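Local coordinates for protein purine nucleoside phosphorylase (Schistosoma mansoni, PDB 5KO5) that catalyses the reversible phosphorolysis of purine nucleosides such as inosine and guanosine, and is held here in complex with cytosine, at residues 167-170 against 171-174. Sequence-based numbering, arbitrary orientation.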
loop_
_atom_site.group_PDB
_atom_site.type_symbol
_atom_site.label_atom_id
_atom_site.label_comp_id
_atom_site.label_asym_id
_atom_site.label_seq_id
_atom_site.Cartn_x
_atom_site.Cartn_y
_atom_site.Cartn_z
ATOM N N ALA A 167 12.614 7.372 -16.452
ATOM C CA ALA A 167 11.200 7.694 -16.607
ATOM C C ALA A 167 10.989 9.177 -16.865
ATOM O O ALA A 167 10.082 9.549 -17.616
ATOM C CB ALA A 167 10.437 7.265 -15.358
ATOM N N TYR A 168 11.817 10.032 -16.267
ATOM C CA TYR A 168 11.726 11.485 -16.417
ATOM C C TYR A 168 12.892 11.938 -17.291
ATOM O O TYR A 168 14.025 12.071 -16.821
ATOM C CB TYR A 168 11.752 12.148 -15.043
ATOM C CG TYR A 168 10.640 11.652 -14.155
ATOM C CD1 TYR A 168 9.370 12.215 -14.234
ATOM C CD2 TYR A 168 10.833 10.596 -13.267
ATOM C CE1 TYR A 168 8.323 11.764 -13.447
ATOM C CE2 TYR A 168 9.783 10.136 -12.473
ATOM C CZ TYR A 168 8.527 10.722 -12.573
ATOM O OH TYR A 168 7.485 10.283 -11.790
ATOM N N ASP A 169 12.604 12.186 -18.569
ATOM C CA ASP A 169 13.643 12.468 -19.556
ATOM C C ASP A 169 14.505 13.666 -19.157
ATOM O O ASP A 169 13.997 14.747 -18.846
ATOM C CB ASP A 169 12.971 12.723 -20.905
ATOM C CG ASP A 169 13.961 12.842 -22.039
ATOM O OD1 ASP A 169 14.342 11.798 -22.610
ATOM O OD2 ASP A 169 14.366 13.976 -22.357
ATOM N N ARG A 170 15.827 13.471 -19.180
ATOM C CA ARG A 170 16.736 14.530 -18.752
ATOM C C ARG A 170 16.736 15.699 -19.727
ATOM O O ARG A 170 16.720 16.862 -19.308
ATOM C CB ARG A 170 18.147 13.971 -18.585
ATOM C CG ARG A 170 18.444 13.441 -17.196
ATOM C CD ARG A 170 18.770 11.960 -17.222
ATOM N NE ARG A 170 19.387 11.527 -15.972
ATOM C CZ ARG A 170 20.665 11.188 -15.847
ATOM N NH1 ARG A 170 21.469 11.216 -16.902
ATOM N NH2 ARG A 170 21.140 10.812 -14.667
ATOM N N LEU A 171 16.739 15.411 -21.030
ATOM C CA LEU A 171 16.767 16.485 -22.018
ATOM C C LEU A 171 15.530 17.365 -21.917
ATOM O O LEU A 171 15.611 18.583 -22.105
ATOM C CB LEU A 171 16.903 15.904 -23.422
ATOM C CG LEU A 171 18.267 15.295 -23.743
ATOM C CD1 LEU A 171 18.300 14.769 -25.172
ATOM C CD2 LEU A 171 19.372 16.312 -23.511
ATOM N N LEU A 172 14.374 16.772 -21.624
ATOM C CA LEU A 172 13.169 17.579 -21.492
ATOM C C LEU A 172 13.233 18.476 -20.262
ATOM O O LEU A 172 12.770 19.624 -20.300
ATOM C CB LEU A 172 11.934 16.683 -21.440
ATOM C CG LEU A 172 11.581 15.874 -22.683
ATOM C CD1 LEU A 172 10.296 15.086 -22.450
ATOM C CD2 LEU A 172 11.439 16.774 -23.880
ATOM N N GLN A 173 13.773 17.961 -19.152
ATOM C CA GLN A 173 13.987 18.806 -17.980
ATOM C C GLN A 173 14.923 19.961 -18.316
ATOM O O GLN A 173 14.680 21.104 -17.915
ATOM C CB GLN A 173 14.578 17.985 -16.835
ATOM C CG GLN A 173 13.652 16.933 -16.245
ATOM C CD GLN A 173 14.369 16.072 -15.225
ATOM O OE1 GLN A 173 14.963 16.582 -14.273
ATOM N NE2 GLN A 173 14.339 14.761 -15.428
ATOM N N GLN A 174 15.991 19.679 -19.070
ATOM C CA GLN A 174 16.942 20.725 -19.429
ATOM C C GLN A 174 16.296 21.780 -20.319
ATOM O O GLN A 174 16.542 22.978 -20.142
ATOM C CB GLN A 174 18.155 20.098 -20.110
ATOM C CG GLN A 174 18.967 19.199 -19.193
ATOM C CD GLN A 174 20.052 18.425 -19.921
ATOM O OE1 GLN A 174 20.387 18.726 -21.067
ATOM N NE2 GLN A 174 20.605 17.418 -19.255
HETATM O O HOH W 1 17.526 12.518 -22.016
#
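The carboxylate of Asp169 has the backbone N of Leu171 above one face, 3.1 Å from OD2, and the side chain of Leu172 against the other, with Leu172 CG 3.4 Å from the same oxygen. At its edge, OD2 turns the anti lone pair, away from OD1, to Leu172 N and accepts a hydrogen bond of 2.9 Å. With chi1 at -172°, CG stands opposite the backbone N of Asp169 and beside its carbonyl carbon, a setting that brings OD2 up to the start of the helix. A water, lying on the Leu171 N side of the carboxylate, accepts from that N and donates weakly to OD1. This is an N-cap: Asp169 stands just before helix 170-182 and binds the amide three residues on, where the helix dipole would be expected to suit a negative charge. The helix packs on the central mixed sheet of the phosphorylase fold, Leu172 meeting Leu238 of strand 236-246, while the OH of Tyr168 is hydrogen-bonded to His137 ND1. The side chain of Gln173, extended beyond CG, reaches back towards the residues before the helix, and its NE2 makes two weak bonds, to Tyr168 O at 3.0 Å and to Asp169 O at 3.4 Å. Asp169 O also takes the straighter helical bond from Gln173 N (3.2 Å, 163° at the hydrogen). Gln174 N follows with a bond to Arg170 O, beside which Gln174 CG lies at 3.2 Å; the Arg170 guanidinium forms a salt bridge with Asp254 of the second subunit.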